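Local coordinates for extracellular solute-binding protein, family 1 (Bifidobacterium longum subsp. infantis, PDB 6FTH) that probably binds human milk oligosaccharides outside the cell and delivers them to an ABC transporter for uptake, at residues 32-37 and 86-91; 120-125 and 410-415. All coordinates share one frame; numbering follows the deposited sequence.

Contact 1 of 2, residues 32-37 and 86-91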
ATOM      1  N   VAL A  32      25.784   4.092   6.411  1.00 19.03           N
ATOM      2  CA  VAL A  32      24.495   3.938   5.741  1.00 16.91           C
ATOM      3  C   VAL A  32      23.694   2.847   6.442  1.00 16.50           C
ATOM      4  O   VAL A  32      24.021   1.659   6.338  1.00 19.48           O
ATOM      5  CB  VAL A  32      24.649   3.621   4.250  1.00 16.55           C
ATOM      6  CG1 VAL A  32      23.275   3.579   3.596  1.00 18.07           C
ATOM      7  CG2 VAL A  32      25.523   4.642   3.562  1.00 16.07           C
ATOM      8  N   LEU A  33      22.633   3.245   7.140  1.00 17.77           N
ATOM      9  CA  LEU A  33      21.684   2.283   7.675  1.00 18.93           C
ATOM     10  C   LEU A  33      20.686   1.929   6.583  1.00 16.91           C
ATOM     11  O   LEU A  33      20.106   2.826   5.951  1.00 16.24           O
ATOM     12  CB  LEU A  33      20.942   2.873   8.876  1.00 19.75           C
ATOM     13  CG  LEU A  33      19.734   2.064   9.365  1.00 18.85           C
ATOM     14  CD1 LEU A  33      20.157   0.743   9.959  1.00 24.98           C
ATOM     15  CD2 LEU A  33      18.934   2.890  10.391  1.00 22.80           C
ATOM     16  N   VAL A  34      20.489   0.634   6.354  1.00 16.72           N
ATOM     17  CA  VAL A  34      19.497   0.161   5.392  1.00 16.26           C
ATOM     18  C   VAL A  34      18.570  -0.808   6.102  1.00 16.44           C
ATOM     19  O   VAL A  34      19.014  -1.851   6.593  1.00 16.68           O
ATOM     20  CB  VAL A  34      20.128  -0.527   4.172  1.00 18.44           C
ATOM     21  CG1 VAL A  34      19.045  -0.845   3.129  1.00 17.40           C
ATOM     22  CG2 VAL A  34      21.263   0.294   3.586  1.00 20.96           C
ATOM     23  N   VAL A  35      17.294  -0.467   6.148  1.00 15.28           N
ATOM     24  CA  VAL A  35      16.251  -1.355   6.639  1.00 14.79           C
ATOM     25  C   VAL A  35      15.867  -2.241   5.460  1.00 17.38           C
ATOM     26  O   VAL A  35      15.506  -1.738   4.387  1.00 15.77           O
ATOM     27  CB  VAL A  35      15.046  -0.559   7.165  1.00 14.88           C
ATOM     28  CG1 VAL A  35      13.983  -1.479   7.718  1.00 17.24           C
ATOM     29  CG2 VAL A  35      15.489   0.471   8.216  1.00 16.28           C
ATOM     30  N   LYS A  36      15.999  -3.553   5.640  1.00 15.26           N
ATOM     31  CA  LYS A  36      15.977  -4.515   4.547  1.00 14.74           C
ATOM     32  C   LYS A  36      14.629  -5.215   4.380  1.00 17.53           C
ATOM     33  O   LYS A  36      13.974  -5.615   5.353  1.00 16.75           O
ATOM     34  CB  LYS A  36      17.051  -5.583   4.773  1.00 17.25           C
ATOM     35  CG  LYS A  36      18.489  -5.077   4.749  1.00 15.82           C
ATOM     36  CD  LYS A  36      19.017  -4.635   3.360  1.00 18.40           C
ATOM     37  CE  LYS A  36      19.114  -5.776   2.360  1.00 17.89           C
ATOM     38  NZ  LYS A  36      19.892  -6.932   2.953  1.00 18.47           N
ATOM     39  N   ARG A  37      14.242  -5.401   3.125  1.00 15.92           N
ATOM     40  CA  ARG A  37      13.133  -6.278   2.804  1.00 15.98           C
ATOM     41  C   ARG A  37      13.492  -7.715   3.185  1.00 16.84           C
ATOM     42  O   ARG A  37      14.654  -8.123   3.081  1.00 15.73           O
ATOM     43  CB  ARG A  37      12.914  -6.251   1.300  1.00 17.16           C
ATOM     44  CG  ARG A  37      11.682  -6.947   0.793  1.00 16.45           C
ATOM     45  CD  ARG A  37      11.796  -7.068  -0.699  1.00 16.41           C
ATOM     46  NE  ARG A  37      10.612  -7.616  -1.333  1.00 19.65           N
ATOM     47  CZ  ARG A  37      10.337  -8.914  -1.437  1.00 22.79           C
ATOM     48  NH1 ARG A  37      11.142  -9.834  -0.904  1.00 23.99           N
ATOM     49  NH2 ARG A  37       9.241  -9.306  -2.070  1.00 28.16           N
ATOM     50  N   VAL A  86      23.478   8.374   6.561  1.00 18.02           N
ATOM     51  CA  VAL A  86      22.404   8.145   5.602  1.00 15.60           C
ATOM     52  C   VAL A  86      21.584   6.964   6.094  1.00 17.70           C
ATOM     53  O   VAL A  86      22.145   5.954   6.530  1.00 17.50           O
ATOM     54  CB  VAL A  86      22.983   7.816   4.216  1.00 18.73           C
ATOM     55  CG1 VAL A  86      21.883   7.354   3.277  1.00 17.86           C
ATOM     56  CG2 VAL A  86      23.716   9.022   3.637  1.00 16.93           C
ATOM     57  N   SER A  87      20.259   7.087   6.034  1.00 15.20           N
ATOM     58  CA  SER A  87      19.379   5.983   6.362  1.00 15.54           C
ATOM     59  C   SER A  87      18.383   5.769   5.228  1.00 13.90           C
ATOM     60  O   SER A  87      17.770   6.730   4.739  1.00 14.73           O
ATOM     61  CB  SER A  87      18.656   6.242   7.680  1.00 16.33           C
ATOM     62  OG  SER A  87      19.578   6.609   8.697  1.00 18.82           O
ATOM     63  N   LEU A  88      18.212   4.509   4.842  1.00 15.95           N
ATOM     64  CA  LEU A  88      17.333   4.104   3.751  1.00 12.63           C
ATOM     65  C   LEU A  88      16.186   3.254   4.296  1.00 14.29           C
ATOM     66  O   LEU A  88      16.425   2.264   5.007  1.00 14.00           O
ATOM     67  CB  LEU A  88      18.104   3.286   2.716  1.00 14.57           C
ATOM     68  CG  LEU A  88      19.411   3.877   2.166  1.00 14.61           C
ATOM     69  CD1 LEU A  88      19.941   2.945   1.070  1.00 15.22           C
ATOM     70  CD2 LEU A  88      19.279   5.344   1.653  1.00 14.29           C
ATOM     71  N   HIS A  89      14.939   3.607   3.943  1.00 14.68           N
ATOM     72  CA  HIS A  89      13.759   2.830   4.346  1.00 15.38           C
ATOM     73  C   HIS A  89      13.578   2.877   5.867  1.00 15.14           C
ATOM     74  O   HIS A  89      13.085   1.925   6.488  1.00 14.91           O
ATOM     75  CB  HIS A  89      13.813   1.390   3.796  1.00 14.02           C
ATOM     76  CG  HIS A  89      12.600   0.537   4.091  1.00 12.29           C
ATOM     77  ND1 HIS A  89      11.326   1.048   4.234  1.00 15.01           N
ATOM     78  CD2 HIS A  89      12.480  -0.803   4.258  1.00 15.05           C
ATOM     79  CE1 HIS A  89      10.478   0.065   4.486  1.00 16.44           C
ATOM     80  NE2 HIS A  89      11.152  -1.067   4.510  1.00 14.31           N
ATOM     81  N   ALA A  90      13.977   4.000   6.459  1.00 13.91           N
ATOM     82  CA  ALA A  90      14.013   4.140   7.907  1.00 17.04           C
ATOM     83  C   ALA A  90      13.064   5.201   8.436  1.00 19.35           C
ATOM     84  O   ALA A  90      12.310   4.923   9.385  1.00 18.50           O
ATOM     85  CB  ALA A  90      15.454   4.444   8.344  1.00 17.13           C
ATOM     86  N   PHE A  91      13.087   6.405   7.865  1.00 15.55           N
ATOM     87  CA  PHE A  91      12.385   7.564   8.411  1.00 17.55           C
ATOM     88  C   PHE A  91      11.384   8.147   7.422  1.00 17.77           C
ATOM     89  O   PHE A  91      11.723   8.450   6.269  1.00 16.02           O
ATOM     90  CB  PHE A  91      13.376   8.644   8.838  1.00 16.22           C
ATOM     91  CG  PHE A  91      14.369   8.163   9.853  1.00 16.93           C
ATOM     92  CD1 PHE A  91      13.953   7.809  11.119  1.00 16.53           C
ATOM     93  CD2 PHE A  91      15.711   8.091   9.556  1.00 17.40           C
ATOM     94  CE1 PHE A  91      14.866   7.335  12.050  1.00 16.87           C
ATOM     95  CE2 PHE A  91      16.625   7.634  10.487  1.00 19.69           C
ATOM     96  CZ  PHE A  91      16.195   7.270  11.742  1.00 16.34           C
TER
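V35 lies over the loop that follows strand 86-88, its CG2 4.0 Å from A90 CB. With CG1 anti to the backbone N (chi1 -178°), that methyl is turned to the imidazole of H89, 3.8 Å from CD2, while CG2 takes the A90 side. The ring answers with its edge: H89 CD2 sits 3.2 Å from V35 O, which lies in the ring plane. Both ring nitrogens are engaged elsewhere, ND1 with D339 and NE2 with E67, which fixes the rotation of the imidazole. Cutting V35 back to an alanine here removes both methyls, which is likely to leave a gap beside H89 CD2 and A90 CB, while the backbone oxygen at the ring edge would stay. Behind this end strands 32-36 and 86-88 run parallel, the axes of these short segments 10° apart, as neighbours in the N-terminal sheet of the periplasmic-binding-protein fold, with strand 59-66 on the other flank of 29-36. Three backbone bonds set the register: L33 N to V86 O, L88 N to L33 O at 2.8 Å, and V35 N to L88 O, the last nearly straight at 175°. On one face V32 and V86 lie side by side, CG1 to CG1 at 4.0 Å, and L88 CD1 reaches V34 CG2 at 3.9 Å. On the other, L33 CB packs beside S87 OG, with W70 of helix 67-80 covering L33 and V35.

Contact 2 of 2, residues 120-125 and 410-415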
ATOM      1  N   PHE A 120      11.782  14.450  -9.677  1.00 15.33           N
ATOM      2  CA  PHE A 120      10.723  15.365  -9.275  1.00 14.36           C
ATOM      3  C   PHE A 120      10.120  16.114 -10.456  1.00 17.83           C
ATOM      4  O   PHE A 120       8.934  16.450 -10.412  1.00 18.72           O
ATOM      5  CB  PHE A 120      11.263  16.359  -8.242  1.00 15.12           C
ATOM      6  CG  PHE A 120      11.603  15.747  -6.907  1.00 15.59           C
ATOM      7  CD1 PHE A 120      11.242  14.431  -6.576  1.00 14.52           C
ATOM      8  CD2 PHE A 120      12.268  16.501  -5.958  1.00 18.16           C
ATOM      9  CE1 PHE A 120      11.539  13.907  -5.323  1.00 15.83           C
ATOM     10  CE2 PHE A 120      12.561  15.979  -4.707  1.00 19.04           C
ATOM     11  CZ  PHE A 120      12.212  14.678  -4.398  1.00 18.87           C
ATOM     12  N   LYS A 121      10.912  16.394 -11.496  1.00 19.39           N
ATOM     13  CA  LYS A 121      10.371  17.005 -12.709  1.00 18.77           C
ATOM     14  C   LYS A 121       9.369  16.082 -13.384  1.00 19.60           C
ATOM     15  O   LYS A 121       8.277  16.508 -13.780  1.00 22.79           O
ATOM     16  CB  LYS A 121      11.491  17.324 -13.700  1.00 20.55           C
ATOM     17  CG  LYS A 121      10.978  17.951 -15.031  1.00 29.81           C
ATOM     18  CD  LYS A 121      12.115  18.274 -15.998  1.00 34.49           C
ATOM     19  CE  LYS A 121      11.639  19.122 -17.198  1.00 33.22           C
ATOM     20  NZ  LYS A 121      10.504  18.493 -17.923  1.00 42.55           N
ATOM     21  N   GLU A 122       9.743  14.801 -13.546  1.00 17.97           N
ATOM     22  CA  GLU A 122       8.884  13.846 -14.227  1.00 19.35           C
ATOM     23  C   GLU A 122       7.727  13.377 -13.359  1.00 16.96           C
ATOM     24  O   GLU A 122       6.665  13.033 -13.891  1.00 19.28           O
ATOM     25  CB  GLU A 122       9.721  12.649 -14.704  1.00 19.13           C
ATOM     26  CG  GLU A 122      10.857  13.038 -15.676  1.00 21.04           C
ATOM     27  CD  GLU A 122      11.507  11.862 -16.433  1.00 20.49           C
ATOM     28  OE1 GLU A 122      10.862  10.802 -16.596  1.00 20.84           O
ATOM     29  OE2 GLU A 122      12.669  12.015 -16.876  1.00 23.42           O
ATOM     30  N   LYS A 123       7.911  13.337 -12.033  1.00 15.98           N
ATOM     31  CA  LYS A 123       6.900  12.850 -11.094  1.00 17.08           C
ATOM     32  C   LYS A 123       6.718  13.849  -9.951  1.00 15.87           C
ATOM     33  O   LYS A 123       7.094  13.579  -8.803  1.00 16.99           O
ATOM     34  CB  LYS A 123       7.308  11.472 -10.575  1.00 17.14           C
ATOM     35  CG  LYS A 123       7.417  10.456 -11.723  1.00 17.27           C
ATOM     36  CD  LYS A 123       7.807   9.063 -11.270  1.00 15.18           C
ATOM     37  CE  LYS A 123       7.807   8.101 -12.460  1.00 16.62           C
ATOM     38  NZ  LYS A 123       6.430   7.798 -12.910  1.00 16.11           N
ATOM     39  N   PRO A 124       6.094  15.001 -10.226  1.00 17.37           N
ATOM     40  CA  PRO A 124       5.981  16.047  -9.194  1.00 17.14           C
ATOM     41  C   PRO A 124       5.270  15.621  -7.921  1.00 17.49           C
ATOM     42  O   PRO A 124       5.556  16.180  -6.853  1.00 19.70           O
ATOM     43  CB  PRO A 124       5.221  17.169  -9.916  1.00 17.21           C
ATOM     44  CG  PRO A 124       4.590  16.526 -11.113  1.00 24.71           C
ATOM     45  CD  PRO A 124       5.520  15.422 -11.509  1.00 20.24           C
ATOM     46  N   ASP A 125       4.351  14.653  -7.987  1.00 17.05           N
ATOM     47  CA  ASP A 125       3.624  14.243  -6.799  1.00 19.69           C
ATOM     48  C   ASP A 125       4.511  13.453  -5.860  1.00 16.30           C
ATOM     49  O   ASP A 125       4.174  13.310  -4.679  1.00 19.85           O
ATOM     50  CB  ASP A 125       2.394  13.403  -7.167  1.00 23.88           C
ATOM     51  CG  ASP A 125       1.195  14.252  -7.556  1.00 28.65           C
ATOM     52  OD1 ASP A 125       1.333  15.493  -7.629  1.00 29.57           O
ATOM     53  OD2 ASP A 125       0.115  13.671  -7.781  1.00 35.75           O
ATOM     54  N   SER A 410      15.683   2.598  -2.848  1.00 11.15           N
ATOM     55  CA  SER A 410      15.835   4.048  -2.730  1.00 12.47           C
ATOM     56  C   SER A 410      16.233   4.558  -4.115  1.00 12.35           C
ATOM     57  O   SER A 410      17.420   4.734  -4.411  1.00 13.05           O
ATOM     58  CB  SER A 410      16.893   4.397  -1.713  1.00 13.51           C
ATOM     59  OG  SER A 410      16.554   3.826  -0.472  1.00 13.08           O
ATOM     60  N   GLY A 411      15.240   4.833  -4.947  1.00 11.54           N
ATOM     61  CA  GLY A 411      15.502   5.225  -6.320  1.00 10.98           C
ATOM     62  C   GLY A 411      14.196   5.436  -7.049  1.00 10.94           C
ATOM     63  O   GLY A 411      13.134   5.506  -6.431  1.00 13.47           O
ATOM     64  N   TRP A 412      14.282   5.539  -8.382  1.00 10.94           N
ATOM     65  CA  TRP A 412      13.085   5.735  -9.177  1.00 10.09           C
ATOM     66  C   TRP A 412      13.242   5.090 -10.541  1.00 12.24           C
ATOM     67  O   TRP A 412      14.342   5.095 -11.110  1.00 13.11           O
ATOM     68  CB  TRP A 412      12.687   7.213  -9.323  1.00 12.62           C
ATOM     69  CG  TRP A 412      13.576   8.069 -10.194  1.00 13.33           C
ATOM     70  CD1 TRP A 412      14.894   8.369  -9.991  1.00 12.29           C
ATOM     71  CD2 TRP A 412      13.177   8.778 -11.378  1.00 13.59           C
ATOM     72  NE1 TRP A 412      15.346   9.197 -11.001  1.00 13.49           N
ATOM     73  CE2 TRP A 412      14.306   9.463 -11.853  1.00 14.23           C
ATOM     74  CE3 TRP A 412      11.968   8.895 -12.077  1.00 14.89           C
ATOM     75  CZ2 TRP A 412      14.262  10.270 -12.979  1.00 16.11           C
ATOM     76  CZ3 TRP A 412      11.929   9.681 -13.208  1.00 15.96           C
ATOM     77  CH2 TRP A 412      13.073  10.360 -13.644  1.00 15.57           C
ATOM     78  N   ILE A 413      12.144   4.535 -11.039  1.00 10.94           N
ATOM     79  CA  ILE A 413      12.079   3.953 -12.383  1.00 11.91           C
ATOM     80  C   ILE A 413      11.390   4.966 -13.281  1.00 13.00           C
ATOM     81  O   ILE A 413      10.157   5.152 -13.169  1.00 12.46           O
ATOM     82  CB  ILE A 413      11.346   2.601 -12.401  1.00 11.41           C
ATOM     83  CG1 ILE A 413      11.926   1.601 -11.386  1.00 11.05           C
ATOM     84  CG2 ILE A 413      11.380   2.014 -13.813  1.00 14.68           C
ATOM     85  CD1 ILE A 413      13.378   1.240 -11.568  1.00 13.14           C
ATOM     86  N   PRO A 414      12.114   5.664 -14.170  1.00 11.40           N
ATOM     87  CA  PRO A 414      11.474   6.654 -15.052  1.00 11.73           C
ATOM     88  C   PRO A 414      10.522   5.990 -16.037  1.00 12.46           C
ATOM     89  O   PRO A 414      10.703   4.837 -16.437  1.00 11.54           O
ATOM     90  CB  PRO A 414      12.661   7.290 -15.791  1.00 14.85           C
ATOM     91  CG  PRO A 414      13.875   7.001 -14.936  1.00 13.74           C
ATOM     92  CD  PRO A 414      13.580   5.641 -14.349  1.00 14.51           C
ATOM     93  N   ASP A 415       9.508   6.755 -16.471  1.00 13.42           N
ATOM     94  CA  ASP A 415       8.542   6.223 -17.436  1.00 12.19           C
ATOM     95  C   ASP A 415       9.185   5.843 -18.780  1.00 11.11           C
ATOM     96  O   ASP A 415       8.652   4.973 -19.499  1.00 12.20           O
ATOM     97  CB  ASP A 415       7.440   7.239 -17.681  1.00 11.80           C
ATOM     98  CG  ASP A 415       6.451   7.355 -16.549  1.00 14.15           C
ATOM     99  OD1 ASP A 415       6.608   6.704 -15.473  1.00 14.11           O
ATOM    100  OD2 ASP A 415       5.481   8.141 -16.721  1.00 15.14           O
TER
HETATM  101  O   HOH W   1       9.018   9.354 -15.486  1.00 15.07           O
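K123 NZ reaches D415 OD1 at 2.8 Å, a salt bridge that joins the end of helix 114-122 to the loop before strand 418-420. The ammonium meets the oxygen from above the carboxylate, 37° out of its plane. The lysine chain is extended as far as CE and bends only at its last torsion (chi4 -72°), and this final turn places the nitrogen beside the aspartate. One residue earlier, E122 brings its carboxylate to the edge of the W412 indole, with CD 3.5 Å from CH2 and lying near the ring plane. Carboxylate and ring are 84° apart, so the acid stands almost upright against the indole rim. From there OE1 takes a hydrogen bond from a water at 2.6 Å, and that water accepts the backbone N-H of D415, 2.8 Å from its N. The glutamate is therefore tied to the loop through solvent.

In the next shell, P414 CG rests 3.6 Å above one face of W412, offset toward its rim. F119 stacks with the indole, and Q118, one turn back in the helix, binds E122 OE2. Backbone hydrogen bonds of G411 and I413 to S143 fasten the loop to strand 140-143, which K123 and W412 also touch. K123 is the first residue to leave helical torsions, and its CB is directed toward the loop from this helix exit.

K123 NZ has a second acidic partner in E335, so the buried lysine is probably held in its charged form between two carboxylates, whereas E122 meets the loop through its carboxylate at the C-H rim of the indole, an approach that is probably mildly favourable electrostatically, and through one water.

Overall arrangement
Contact 1 (32-37 with 86-91) closes before contact 2 (120-125 with 410-415) opens, so the two come in series along the chain. Their centres are 19 Å apart, yet they touch where L88 CB packs on S410 OG at 3.6 Å. Contact 1 joins two central strands of the mixed sheet 59-66, 29-36, 86-88 and 339-343. Contact 2 brings the end of helix 114-122 against a loop arriving some 285 residues later. The sheet links them further: S410 OG bonds R340 O on edge strand 339-343. Late segments are thus built into the N-terminal lobe, consistent with the repeated chain crossings between lobes in solute-binding proteins.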